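Local coordinates for uncharacterized protein (Parabacteroides merdae, PDB 4MXN) that is uncharacterised but probably acts on polysaccharides as a family 28 glycosyl hydrolase built on a right-handed parallel beta-helix, at residues A[39-44]-A[66-71]; A[60-65]-A[83-88]; A[76-81]-A[117-122]; A[148-153]-A[167-172]; A[159-164]-A[185-190]. All coordinates share one frame; numbering follows the deposited sequence.

Contact 1: residues A[39-44]-A[66-71]; sequences RSIQRA and GSIELK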
# COMPACT_ATOMS: atom_id res chain seq x y z
N ARG A 39 -5.15 0.63 15.35
CA ARG A 39 -4.34 0.34 16.52
C ARG A 39 -4.20 -1.17 16.79
O ARG A 39 -3.10 -1.61 17.17
CB ARG A 39 -4.89 1.07 17.75
CG ARG A 39 -4.70 2.61 17.66
CD ARG A 39 -3.27 3.07 17.92
NE ARG A 39 -2.92 2.86 19.33
CZ ARG A 39 -2.98 3.80 20.25
NH1 ARG A 39 -3.28 5.05 19.91
NH2 ARG A 39 -2.71 3.52 21.51
N SER A 40 -5.27 -1.96 16.57
CA SER A 40 -5.19 -3.40 16.82
C SER A 40 -4.35 -4.09 15.74
O SER A 40 -3.59 -5.01 16.07
CB SER A 40 -6.58 -4.03 16.92
OG SER A 40 -7.30 -3.46 18.01
N ILE A 41 -4.44 -3.63 14.47
CA ILE A 41 -3.60 -4.18 13.39
C ILE A 41 -2.14 -3.85 13.71
O ILE A 41 -1.28 -4.73 13.62
CB ILE A 41 -4.01 -3.64 11.98
CG1 ILE A 41 -5.42 -4.13 11.57
CG2 ILE A 41 -2.95 -4.06 10.93
CD1 ILE A 41 -6.06 -3.36 10.37
N GLN A 42 -1.86 -2.57 14.10
CA GLN A 42 -0.50 -2.14 14.42
C GLN A 42 0.09 -2.98 15.56
O GLN A 42 1.25 -3.38 15.48
CB GLN A 42 -0.45 -0.64 14.80
CG GLN A 42 0.99 -0.10 14.87
CD GLN A 42 1.67 -0.27 13.54
OE1 GLN A 42 1.20 0.25 12.52
NE2 GLN A 42 2.73 -1.08 13.49
N ARG A 43 -0.71 -3.21 16.62
CA ARG A 43 -0.24 -4.00 17.76
C ARG A 43 0.04 -5.45 17.32
O ARG A 43 1.04 -6.05 17.75
CB ARG A 43 -1.24 -3.94 18.92
CG ARG A 43 -0.76 -4.71 20.17
CD ARG A 43 0.45 -4.10 20.89
NE ARG A 43 0.15 -2.82 21.52
CZ ARG A 43 0.26 -2.56 22.83
NH1 ARG A 43 0.67 -3.51 23.67
NH2 ARG A 43 -0.04 -1.36 23.30
N ALA A 44 -0.81 -6.01 16.43
CA ALA A 44 -0.58 -7.36 15.92
C ALA A 44 0.75 -7.41 15.14
O ALA A 44 1.57 -8.30 15.39
CB ALA A 44 -1.73 -7.80 15.03
N GLY A 66 -6.79 2.90 9.14
CA GLY A 66 -5.95 4.04 8.83
C GLY A 66 -4.58 3.48 8.45
O GLY A 66 -4.46 2.29 8.12
N SER A 67 -3.53 4.31 8.53
CA SER A 67 -2.17 3.90 8.18
C SER A 67 -1.58 2.87 9.12
O SER A 67 -1.60 3.02 10.34
CB SER A 67 -1.25 5.12 8.11
OG SER A 67 -1.63 5.90 6.99
N ILE A 68 -1.08 1.78 8.51
CA ILE A 68 -0.42 0.66 9.20
C ILE A 68 1.06 0.70 8.89
O ILE A 68 1.43 0.78 7.72
CB ILE A 68 -1.03 -0.70 8.73
CG1 ILE A 68 -2.56 -0.78 8.96
CG2 ILE A 68 -0.28 -1.89 9.35
CD1 ILE A 68 -3.31 -1.71 7.95
N GLU A 69 1.90 0.63 9.94
CA GLU A 69 3.33 0.58 9.76
C GLU A 69 3.81 -0.87 9.81
O GLU A 69 3.77 -1.51 10.87
CB GLU A 69 4.04 1.44 10.81
CG GLU A 69 5.55 1.44 10.60
CD GLU A 69 6.40 2.30 11.52
OE1 GLU A 69 5.91 2.72 12.59
OE2 GLU A 69 7.58 2.50 11.19
N LEU A 70 4.23 -1.40 8.66
CA LEU A 70 4.75 -2.76 8.55
C LEU A 70 6.13 -2.81 9.23
O LEU A 70 6.88 -1.83 9.17
CB LEU A 70 4.81 -3.16 7.05
CG LEU A 70 4.97 -4.61 6.65
CD1 LEU A 70 4.14 -5.58 7.53
CD2 LEU A 70 4.60 -4.78 5.17
N LYS A 71 6.42 -3.89 9.96
CA LYS A 71 7.69 -4.01 10.68
C LYS A 71 8.50 -5.18 10.14
O LYS A 71 7.92 -6.07 9.54
CB LYS A 71 7.47 -4.17 12.20
CG LYS A 71 6.76 -2.97 12.87
CD LYS A 71 7.64 -1.72 12.97
CE LYS A 71 6.94 -0.56 13.62
NZ LYS A 71 6.70 -0.78 15.07
O HOH W 1 -0.56 2.54 12.65

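Contact 2: residues A[60-65]-A[83-88]; sequences VGRYLT and VLVAVP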
# COMPACT_ATOMS: atom_id res chain seq x y z
N VAL A 60 -11.36 -13.03 5.52
CA VAL A 60 -12.56 -12.68 4.75
C VAL A 60 -13.25 -11.48 5.43
O VAL A 60 -13.05 -11.26 6.62
CB VAL A 60 -13.51 -13.92 4.58
CG1 VAL A 60 -14.35 -14.19 5.83
CG2 VAL A 60 -14.39 -13.79 3.34
N GLY A 61 -14.06 -10.74 4.68
CA GLY A 61 -14.76 -9.58 5.20
C GLY A 61 -14.07 -8.27 4.89
O GLY A 61 -13.05 -8.24 4.18
N ARG A 62 -14.62 -7.16 5.43
CA ARG A 62 -14.11 -5.80 5.20
C ARG A 62 -13.43 -5.27 6.45
O ARG A 62 -14.04 -5.27 7.51
CB ARG A 62 -15.25 -4.85 4.77
CG ARG A 62 -15.92 -5.22 3.45
CD ARG A 62 -17.03 -4.24 3.04
NE ARG A 62 -16.55 -2.86 2.84
CZ ARG A 62 -15.95 -2.42 1.73
NH1 ARG A 62 -15.73 -3.25 0.71
NH2 ARG A 62 -15.55 -1.16 1.65
N TYR A 63 -12.18 -4.81 6.34
CA TYR A 63 -11.44 -4.33 7.49
C TYR A 63 -11.11 -2.86 7.32
O TYR A 63 -10.25 -2.49 6.51
CB TYR A 63 -10.16 -5.15 7.69
CG TYR A 63 -10.40 -6.64 7.91
CD1 TYR A 63 -10.46 -7.52 6.83
CD2 TYR A 63 -10.50 -7.17 9.19
CE1 TYR A 63 -10.64 -8.89 7.02
CE2 TYR A 63 -10.64 -8.54 9.39
CZ TYR A 63 -10.73 -9.40 8.30
OH TYR A 63 -10.89 -10.75 8.49
N LEU A 64 -11.81 -2.01 8.07
CA LEU A 64 -11.60 -0.57 8.04
C LEU A 64 -10.29 -0.24 8.74
O LEU A 64 -10.03 -0.78 9.81
CB LEU A 64 -12.77 0.15 8.72
CG LEU A 64 -12.87 1.67 8.52
CD1 LEU A 64 -13.27 2.04 7.08
CD2 LEU A 64 -13.91 2.27 9.49
N THR A 65 -9.48 0.65 8.14
CA THR A 65 -8.19 1.00 8.76
C THR A 65 -7.67 2.36 8.30
O THR A 65 -7.98 2.84 7.21
CB THR A 65 -7.11 -0.10 8.45
OG1 THR A 65 -5.95 0.15 9.25
CG2 THR A 65 -6.70 -0.14 6.98
N VAL A 83 -11.06 -7.46 2.22
CA VAL A 83 -10.76 -6.11 1.73
C VAL A 83 -10.21 -5.30 2.89
O VAL A 83 -10.86 -5.26 3.94
CB VAL A 83 -11.99 -5.37 1.09
CG1 VAL A 83 -11.57 -4.05 0.44
CG2 VAL A 83 -12.78 -6.25 0.12
N LEU A 84 -9.06 -4.63 2.68
CA LEU A 84 -8.48 -3.66 3.63
C LEU A 84 -8.98 -2.29 3.12
O LEU A 84 -8.62 -1.89 2.01
CB LEU A 84 -6.95 -3.79 3.66
CG LEU A 84 -6.22 -3.17 4.86
CD1 LEU A 84 -6.70 -3.79 6.20
CD2 LEU A 84 -4.72 -3.31 4.71
N VAL A 85 -9.92 -1.64 3.83
CA VAL A 85 -10.52 -0.41 3.31
C VAL A 85 -10.07 0.84 4.10
O VAL A 85 -10.06 0.86 5.31
CB VAL A 85 -12.08 -0.52 3.20
CG1 VAL A 85 -12.74 -1.02 4.48
CG2 VAL A 85 -12.72 0.78 2.72
N ALA A 86 -9.70 1.87 3.37
CA ALA A 86 -9.31 3.14 3.95
C ALA A 86 -10.49 3.85 4.61
O ALA A 86 -11.57 3.97 4.01
CB ALA A 86 -8.74 4.04 2.86
N VAL A 87 -10.29 4.34 5.84
CA VAL A 87 -11.25 5.18 6.54
C VAL A 87 -11.22 6.58 5.86
O VAL A 87 -10.13 7.03 5.53
CB VAL A 87 -10.93 5.23 8.06
CG1 VAL A 87 -9.56 5.84 8.35
CG2 VAL A 87 -12.03 5.95 8.84
N PRO A 88 -12.37 7.25 5.58
CA PRO A 88 -12.30 8.55 4.87
C PRO A 88 -11.99 9.69 5.83
O PRO A 88 -12.83 10.55 6.07
CB PRO A 88 -13.71 8.68 4.26
CG PRO A 88 -14.60 7.91 5.17
CD PRO A 88 -13.76 6.83 5.83

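Contact 3: residues A[76-81]-A[117-122]; sequences IRIEEG and GIIDGR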
# COMPACT_ATOMS: atom_id res chain seq x y z
N ILE A 76 1.91 -9.16 5.63
CA ILE A 76 0.48 -9.00 5.76
C ILE A 76 -0.17 -9.72 4.60
O ILE A 76 0.17 -9.46 3.45
CB ILE A 76 0.05 -7.50 5.85
CG1 ILE A 76 0.39 -6.91 7.25
CG2 ILE A 76 -1.46 -7.33 5.51
CD1 ILE A 76 0.34 -5.35 7.34
N ARG A 77 -1.09 -10.64 4.89
CA ARG A 77 -1.81 -11.36 3.85
C ARG A 77 -3.26 -10.92 3.85
O ARG A 77 -3.94 -11.07 4.86
CB ARG A 77 -1.72 -12.89 4.05
CG ARG A 77 -0.30 -13.48 4.08
CD ARG A 77 0.17 -14.00 2.76
NE ARG A 77 -0.83 -14.85 2.09
CZ ARG A 77 -0.74 -15.20 0.82
NH1 ARG A 77 0.30 -14.82 0.09
NH2 ARG A 77 -1.70 -15.94 0.26
N ILE A 78 -3.75 -10.42 2.72
CA ILE A 78 -5.16 -10.04 2.52
C ILE A 78 -5.70 -11.11 1.60
O ILE A 78 -5.42 -11.09 0.41
CB ILE A 78 -5.32 -8.59 1.98
CG1 ILE A 78 -4.57 -7.59 2.92
CG2 ILE A 78 -6.82 -8.21 1.90
CD1 ILE A 78 -3.92 -6.50 2.24
N GLU A 79 -6.38 -12.13 2.16
CA GLU A 79 -6.78 -13.26 1.34
C GLU A 79 -7.96 -12.92 0.43
O GLU A 79 -8.60 -11.89 0.63
CB GLU A 79 -7.09 -14.50 2.20
CG GLU A 79 -5.93 -14.95 3.09
CD GLU A 79 -4.62 -15.39 2.47
OE1 GLU A 79 -4.57 -15.70 1.25
OE2 GLU A 79 -3.62 -15.47 3.22
N GLU A 80 -8.21 -13.78 -0.59
CA GLU A 80 -9.30 -13.59 -1.53
C GLU A 80 -10.60 -13.45 -0.75
O GLU A 80 -10.85 -14.22 0.17
CB GLU A 80 -9.37 -14.74 -2.55
CG GLU A 80 -10.05 -14.29 -3.83
CD GLU A 80 -10.02 -15.27 -4.99
OE1 GLU A 80 -10.37 -16.45 -4.79
OE2 GLU A 80 -9.70 -14.83 -6.13
N GLY A 81 -11.38 -12.44 -1.07
CA GLY A 81 -12.63 -12.20 -0.34
C GLY A 81 -12.46 -11.22 0.81
O GLY A 81 -13.46 -10.79 1.39
N GLY A 117 -6.66 -10.73 -2.02
CA GLY A 117 -7.61 -9.73 -1.55
C GLY A 117 -7.35 -8.36 -2.15
O GLY A 117 -6.50 -8.21 -3.03
N ILE A 118 -8.05 -7.34 -1.62
CA ILE A 118 -8.03 -5.97 -2.13
C ILE A 118 -7.63 -4.98 -1.04
O ILE A 118 -7.99 -5.17 0.13
CB ILE A 118 -9.47 -5.61 -2.70
CG1 ILE A 118 -9.88 -6.52 -3.88
CG2 ILE A 118 -9.64 -4.10 -3.06
CD1 ILE A 118 -11.44 -6.56 -4.20
N ILE A 119 -6.87 -3.95 -1.43
CA ILE A 119 -6.58 -2.75 -0.63
C ILE A 119 -7.35 -1.64 -1.36
O ILE A 119 -7.04 -1.35 -2.52
CB ILE A 119 -5.09 -2.43 -0.42
CG1 ILE A 119 -4.31 -3.67 0.07
CG2 ILE A 119 -4.96 -1.26 0.58
CD1 ILE A 119 -2.71 -3.46 0.24
N ASP A 120 -8.39 -1.09 -0.70
CA ASP A 120 -9.31 -0.10 -1.27
C ASP A 120 -9.05 1.28 -0.68
O ASP A 120 -9.30 1.51 0.52
CB ASP A 120 -10.78 -0.53 -1.03
CG ASP A 120 -11.86 0.35 -1.67
OD1 ASP A 120 -11.53 1.45 -2.17
OD2 ASP A 120 -13.05 -0.04 -1.62
N GLY A 121 -8.60 2.19 -1.55
CA GLY A 121 -8.22 3.55 -1.15
C GLY A 121 -9.32 4.54 -0.91
O GLY A 121 -9.05 5.60 -0.31
N ARG A 122 -10.56 4.26 -1.38
CA ARG A 122 -11.72 5.16 -1.24
C ARG A 122 -11.32 6.61 -1.56
O ARG A 122 -11.61 7.52 -0.79
CB ARG A 122 -12.32 5.05 0.18
CG ARG A 122 -12.89 3.65 0.46
CD ARG A 122 -14.13 3.68 1.31
NE ARG A 122 -15.24 4.45 0.74
CZ ARG A 122 -15.93 5.36 1.42
NH1 ARG A 122 -15.62 5.64 2.68
NH2 ARG A 122 -16.94 6.00 0.84

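Contact 4: residues A[148-153]-A[167-172]; sequences PALICM and QDAANV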
# COMPACT_ATOMS: atom_id res chain seq x y z
N PRO A 148 -3.08 9.58 1.13
CA PRO A 148 -2.16 8.45 1.22
C PRO A 148 -2.10 7.60 -0.02
O PRO A 148 -3.08 7.42 -0.75
CB PRO A 148 -2.74 7.63 2.38
CG PRO A 148 -4.20 7.89 2.34
CD PRO A 148 -4.33 9.32 1.86
N ALA A 149 -0.94 7.00 -0.22
CA ALA A 149 -0.73 5.97 -1.21
C ALA A 149 -1.35 4.68 -0.65
O ALA A 149 -1.74 4.65 0.52
CB ALA A 149 0.77 5.79 -1.46
N LEU A 150 -1.45 3.62 -1.46
CA LEU A 150 -1.95 2.36 -0.89
C LEU A 150 -0.80 1.66 -0.17
O LEU A 150 -0.99 1.19 0.95
CB LEU A 150 -2.61 1.47 -1.94
CG LEU A 150 -3.88 2.03 -2.55
CD1 LEU A 150 -4.32 1.22 -3.74
CD2 LEU A 150 -5.02 2.07 -1.56
N ILE A 151 0.38 1.65 -0.81
CA ILE A 151 1.63 1.07 -0.30
C ILE A 151 2.77 2.07 -0.50
O ILE A 151 2.90 2.66 -1.57
CB ILE A 151 1.93 -0.27 -1.05
CG1 ILE A 151 0.97 -1.40 -0.64
CG2 ILE A 151 3.40 -0.70 -0.95
CD1 ILE A 151 0.98 -2.61 -1.70
N CYS A 152 3.60 2.25 0.54
CA CYS A 152 4.78 3.11 0.46
C CYS A 152 5.93 2.49 1.26
O CYS A 152 5.80 2.31 2.47
CB CYS A 152 4.48 4.53 0.93
SG CYS A 152 5.87 5.68 0.78
N MSE A 153 7.05 2.19 0.58
CA MSE A 153 8.25 1.64 1.24
C MSE A 153 9.42 2.57 1.05
O MSE A 153 9.73 2.96 -0.08
CB MSE A 153 8.62 0.24 0.71
CG MSE A 153 7.93 -0.88 1.44
SE MSE A 153 6.35 -1.43 0.46
CE MSE A 153 5.57 -2.55 1.86
N GLN A 167 -6.66 -0.94 -5.27
CA GLN A 167 -7.79 -0.28 -5.89
C GLN A 167 -8.06 1.12 -5.37
O GLN A 167 -8.17 1.35 -4.16
CB GLN A 167 -9.04 -1.14 -5.66
CG GLN A 167 -10.36 -0.59 -6.18
CD GLN A 167 -11.46 -1.61 -5.98
OE1 GLN A 167 -11.51 -2.64 -6.64
NE2 GLN A 167 -12.30 -1.37 -5.01
N ASP A 168 -8.28 2.04 -6.33
CA ASP A 168 -8.77 3.40 -6.11
C ASP A 168 -7.94 4.15 -5.08
O ASP A 168 -8.47 4.75 -4.14
CB ASP A 168 -10.26 3.33 -5.69
CG ASP A 168 -10.97 4.66 -5.60
OD1 ASP A 168 -10.72 5.52 -6.48
OD2 ASP A 168 -11.77 4.84 -4.65
N ALA A 169 -6.64 4.16 -5.30
CA ALA A 169 -5.66 4.84 -4.48
C ALA A 169 -6.01 6.33 -4.34
O ALA A 169 -6.37 6.96 -5.34
CB ALA A 169 -4.28 4.68 -5.11
N ALA A 170 -5.91 6.88 -3.10
CA ALA A 170 -6.16 8.30 -2.83
C ALA A 170 -5.05 9.17 -3.40
O ALA A 170 -5.23 10.37 -3.57
CB ALA A 170 -6.29 8.53 -1.33
N ASN A 171 -3.90 8.56 -3.70
CA ASN A 171 -2.76 9.26 -4.28
C ASN A 171 -2.17 8.31 -5.34
O ASN A 171 -2.89 7.94 -6.25
CB ASN A 171 -1.79 9.69 -3.18
CG ASN A 171 -0.99 10.92 -3.54
OD1 ASN A 171 -0.63 11.15 -4.69
ND2 ASN A 171 -0.67 11.74 -2.54
N VAL A 172 -0.92 7.88 -5.20
CA VAL A 172 -0.26 6.91 -6.08
C VAL A 172 -0.55 5.54 -5.44
O VAL A 172 -0.75 5.49 -4.24
CB VAL A 172 1.26 7.25 -6.24
CG1 VAL A 172 2.05 6.13 -6.89
CG2 VAL A 172 1.43 8.54 -7.04
O HOH W 2 -4.94 5.36 -0.87

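Contact 5: residues A[159-164]-A[185-190]; sequences VKIEQV and DKVVVN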
# COMPACT_ATOMS: atom_id res chain seq x y z
N VAL A 159 11.88 -6.82 0.04
CA VAL A 159 10.45 -6.51 0.05
C VAL A 159 9.74 -7.41 -0.95
O VAL A 159 10.10 -7.42 -2.12
CB VAL A 159 10.23 -5.01 -0.27
CG1 VAL A 159 8.74 -4.67 -0.35
CG2 VAL A 159 10.95 -4.11 0.74
N LYS A 160 8.69 -8.12 -0.50
CA LYS A 160 7.96 -9.03 -1.37
C LYS A 160 6.48 -8.63 -1.43
O LYS A 160 5.74 -8.80 -0.47
CB LYS A 160 8.13 -10.48 -0.88
CG LYS A 160 7.50 -11.53 -1.80
CD LYS A 160 7.61 -12.91 -1.18
CE LYS A 160 6.71 -13.90 -1.87
NZ LYS A 160 6.82 -15.26 -1.28
N ILE A 161 6.07 -8.09 -2.58
CA ILE A 161 4.68 -7.69 -2.82
C ILE A 161 4.12 -8.63 -3.86
O ILE A 161 4.74 -8.80 -4.90
CB ILE A 161 4.53 -6.19 -3.26
CG1 ILE A 161 5.32 -5.19 -2.36
CG2 ILE A 161 3.04 -5.77 -3.43
CD1 ILE A 161 4.90 -5.07 -0.88
N GLU A 162 2.97 -9.26 -3.59
CA GLU A 162 2.37 -10.16 -4.58
C GLU A 162 0.85 -10.27 -4.46
O GLU A 162 0.28 -10.01 -3.39
CB GLU A 162 2.99 -11.58 -4.48
CG GLU A 162 2.77 -12.31 -3.15
CD GLU A 162 3.18 -13.77 -3.14
OE1 GLU A 162 3.73 -14.27 -4.15
OE2 GLU A 162 2.96 -14.42 -2.09
N GLN A 163 0.21 -10.67 -5.58
CA GLN A 163 -1.19 -11.09 -5.78
C GLN A 163 -2.28 -10.07 -5.48
O GLN A 163 -3.38 -10.21 -6.01
CB GLN A 163 -1.50 -12.32 -4.89
CG GLN A 163 -0.56 -13.51 -5.03
CD GLN A 163 -0.85 -14.50 -3.92
OE1 GLN A 163 -0.60 -14.24 -2.73
NE2 GLN A 163 -1.40 -15.65 -4.29
N VAL A 164 -2.02 -9.12 -4.56
CA VAL A 164 -3.04 -8.16 -4.12
C VAL A 164 -3.60 -7.28 -5.26
O VAL A 164 -2.93 -7.04 -6.26
CB VAL A 164 -2.55 -7.25 -2.95
CG1 VAL A 164 -2.37 -8.05 -1.66
CG2 VAL A 164 -1.26 -6.49 -3.30
N ASP A 185 4.95 -9.08 -7.74
CA ASP A 185 4.49 -10.17 -8.61
C ASP A 185 2.98 -10.34 -8.64
O ASP A 185 2.37 -10.44 -7.59
CB ASP A 185 5.13 -11.49 -8.13
CG ASP A 185 6.58 -11.66 -8.52
OD1 ASP A 185 7.45 -11.19 -7.77
OD2 ASP A 185 6.84 -12.28 -9.57
N LYS A 186 2.38 -10.45 -9.85
CA LYS A 186 0.93 -10.72 -10.04
C LYS A 186 0.02 -9.67 -9.32
O LYS A 186 -1.07 -10.00 -8.85
CB LYS A 186 0.58 -12.16 -9.58
CG LYS A 186 1.44 -13.25 -10.23
CD LYS A 186 1.40 -14.57 -9.46
CE LYS A 186 2.45 -15.55 -9.95
NZ LYS A 186 3.77 -15.29 -9.33
N VAL A 187 0.48 -8.42 -9.25
CA VAL A 187 -0.30 -7.37 -8.59
C VAL A 187 -1.23 -6.72 -9.63
O VAL A 187 -0.86 -6.59 -10.78
CB VAL A 187 0.60 -6.32 -7.85
CG1 VAL A 187 -0.22 -5.14 -7.31
CG2 VAL A 187 1.37 -6.98 -6.70
N VAL A 188 -2.44 -6.38 -9.22
CA VAL A 188 -3.40 -5.73 -10.11
C VAL A 188 -3.63 -4.32 -9.55
O VAL A 188 -3.92 -4.18 -8.36
CB VAL A 188 -4.72 -6.53 -10.25
CG1 VAL A 188 -5.79 -5.74 -11.01
CG2 VAL A 188 -4.48 -7.91 -10.90
N VAL A 189 -3.46 -3.28 -10.39
CA VAL A 189 -3.76 -1.90 -9.96
C VAL A 189 -5.03 -1.47 -10.70
O VAL A 189 -5.03 -1.42 -11.94
CB VAL A 189 -2.60 -0.87 -10.12
CG1 VAL A 189 -3.04 0.51 -9.65
CG2 VAL A 189 -1.35 -1.31 -9.37
N ASN A 190 -6.12 -1.21 -9.94
CA ASN A 190 -7.40 -0.74 -10.49
C ASN A 190 -7.50 0.73 -10.15
O ASN A 190 -7.47 1.08 -8.97
CB ASN A 190 -8.59 -1.55 -9.96
CG ASN A 190 -8.66 -2.95 -10.52
OD1 ASN A 190 -8.32 -3.20 -11.68
ND2 ASN A 190 -9.21 -3.87 -9.76
O HOH W 3 6.86 -10.60 -5.20

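Contact 1: residues A[39-44]-A[66-71]
The N-terminal cap of a parallel beta-helix is what this contact builds: Gln42 and Ile41 of helix 38-50 lie against strand 61-69 near its end. The carboxamide of Gln42 pairs with the backbone of Glu69 as a second peptide strand would. Its OE1 accepts from Glu69 N at 2.7 Å, and its NE2 donates to Glu69 O at 2.9 Å. Both bonds lie in the plane of the accepting carbonyl and use a lone pair, and the NE2 bond is nearly straight, 172° at the hydrogen. Glu69 O sits almost in the amide plane, so the two bonds together fix the flip of the carboxamide. With CG anti to the backbone N (chi1 -169°) and a bend at chi2, the Gln42 chain carries its amide across to the strand. Water 1 bridges OE1 to Ser67 O, donating to both, and NE2 has a further acceptor in Asp46, which also forms a salt bridge with Lys71. Replacing Gln42 by an alanine would probably leave the N-H and carbonyl of Glu69 without these mates and weaken the hold of the helix on the strand. Beside the amide, Ile41 CG2 meets Ile68 CG2 at 3.8 Å, the two side chains crossing at about a right angle; Ile41 also packs on Leu56 and Phe58 of strand 54-58. A helix covering the apolar end of the coil stack, here pinned by a side-chain amide, is a familiar feature of right-handed parallel beta-helix proteins.

Contact 2: residues A[60-65]-A[83-88]
Thr65 CG2 and the isobutyl group of Leu84 form the buried apolar centre between parallel strands 61-65 and 83-86, with Thr65 CG2 3.7 Å from Leu84 CG. Leu84 CD1 also lies 4.0 Å from Tyr63 CB, and both Tyr63 and Leu84 point to the same inner face. At chi1 -170° Thr65 OG1 lies opposite the backbone N, which leaves the methyl to face Leu84, while helix 38-50 covers Thr65 through Thr38 and Ile41. The Tyr63 ring has Val83 O at its edge, near the ring plane, and meets Phe58 edge-to-face.

Between the faces runs the backbone pairing, in register from Arg62 with Val83 to Thr65 with Ala86. Five bonds alternate in direction; the shorter ones include Tyr63 N to Val83 O and Val85 N to Tyr63 O, both 2.8 Å. The Tyr63 N bond follows the carbonyl direction closely, at 172°, whereas Val85 N stands above the carbonyl plane of Tyr63. The last, Val87 N to Thr65 O, is 3.1 Å.

On the outer face, Leu64 lies with Val83 and Val85, and its CD1 reaches Val87 CA at 3.8 Å, the Leu64 and Val87 side chains crossing at about a right angle. On the same face Arg62 folds back through a bend at chi3, and its NH2 comes obliquely to 3.6 Å from Val85 CG2. That approach is purely van der Waals. The chemistry thus implies that backbone bonds set the register of these two coils, while methyl groups fill the inside and an arginine lies over valines outside.

Contact 3: residues A[76-81]-A[117-122]
This is a corner contact between successive coils of the parallel beta-helix, where the chain leaving strand 74-78 meets the start of strand 118-120. A single backbone hydrogen bond joins the two segments: Gly117 N donates to Ile78 O at 2.8 Å, approaching from above the carbonyl plane with a bent angle of 145° at the hydrogen. Gly117 suits the spot, because a side chain there would run into Ile78 CG2 and Glu79 O; the latter lies just 3.2 Å from Gly117 CA.

Ile78 supplies the side-chain packing. Its CD1 touches Ile119 CG1 at 3.6 Å, with the two isoleucines crossing at about a right angle, and its CG2, anti to the backbone N, rests 3.7 Å from Ile118 O. Ile78 also packs on Leu84, and Ile119 on Leu166, which places the pair in the apolar interior of the coil stack.

Charged groups flank this core on the side of 76-81. Arg77 grips Glu79 side-on, NE to OE2 and NH2 to OE1, which should hold the guanidinium in place; its NH1 has a weak hydrogen bond to Gln163 OE1. At the far end of 117-122 the chain leaves the strand through an Asx turn, and Arg122 takes the N-cap position of helix 123-136. In that turn Asp120 OD1 accepts from Arg122 N at 3.1 Å, met from above the carboxylate plane.

Contact 4: residues A[148-153]-A[167-172]
Leu150 fits against Ala169 inside the parallel beta-helix, where the chain turns a corner at Leu150 beside the 167-172 segment, which leads from strand 165-167 to strand 174-177 of the next coil. Leu150 CG lies 3.7 Å from Ala169 CB, and its CD1 reaches on to Gln167 N at 3.5 Å. The side chain gets there with CG anti to the carbonyl carbon (chi1 -66°), and Ile102 and Ile119 also touch it. Trimming Leu150 to an alanine would probably open a gap beside Ala169 and take away the methyl that covers Gln167 N.

Next to it, Pro148 CD meets Ala170 CB at 3.8 Å, and the same methyl is 3.4 Å from Pro148 O. Directly between the two segments the one hydrogen bond is weak: Leu150 N to Val172 O at 3.4 Å, a carbonyl that Ala149 CA also approaches with a C-H...O contact.

Farther out, other groups hold the loop in shape. Asn171 ND2 donates to Ala147 O, just ahead of Pro148, tying the loop to the adjoining backbone. Arg196 takes Ala169 O and Asn171 O, and Arg127 takes Ala170 O, so three carbonyls turned away from Pro148 are gripped by arginines. Beyond the corner, the strand carries Cys152, disulfide-bonded to Cys99.

Between the two segments sits water 2, which donates to Pro148 O at 2.8 Å and accepts from Ala170 N at 2.9 Å.

Contact 5: residues A[159-164]-A[185-190]
Ile161 O is gripped twice: Asp185 N donates to it at 2.9 Å, and water 3 donates to it at 2.8 Å. The same water gives its other proton to Asp185 OD1 at 2.7 Å, so backbone and carboxylate of Asp185 both hold to one carbonyl, the latter through the water. The next bond runs the other way, from Gln163 N to Asp185 O, nearly along the carbonyl direction. Glu162 and Asp185 form a parallel bridge, their side chains on the same face.

Past this bridge both chains bend, Gln163 and Lys186 taking positive phi, and the pairing resumes with Val188 N to Val164 O at 3.1 Å, a straight bond of 171°. On the inner side of the bend Val187 CG2, anti to the carbonyl carbon, meets Ile161 CG2 obliquely at 3.9 Å, while its CG1, anti to the backbone N, lies 3.5 Å from Val164 O. Gln163 OE1 accepts from Gly115 N on the preceding coil and, weakly, from Arg77 NH1 one coil farther back. Parallel strands turning in step, with aliphatic side chains stacked inside, fit the coil-on-coil architecture of the parallel beta-helix found in this family.

Overall arrangement
From the N terminus, helix 38-50 folds back on strand 61-69 in contact 1, which closes the first loop. Contact 2 crosses it by pairing that strand with 82-86, and contact 3 crosses contact 2 in turn, joining the end of strand 74-78 to strand 118-120. The backbone of Leu84 probably hydrogen-bonds to Ile118 and Asp120, so contacts 2 and 3 share one face. Strand 118-120 then pairs with Gln167 of contact 4, whose segments alternate with those of contact 5 along the chain. A probable hydrogen bond from Asp168 N to Asn190 O links contacts 4 and 5. Together they tie the helical cap to successive coils of the beta-helix.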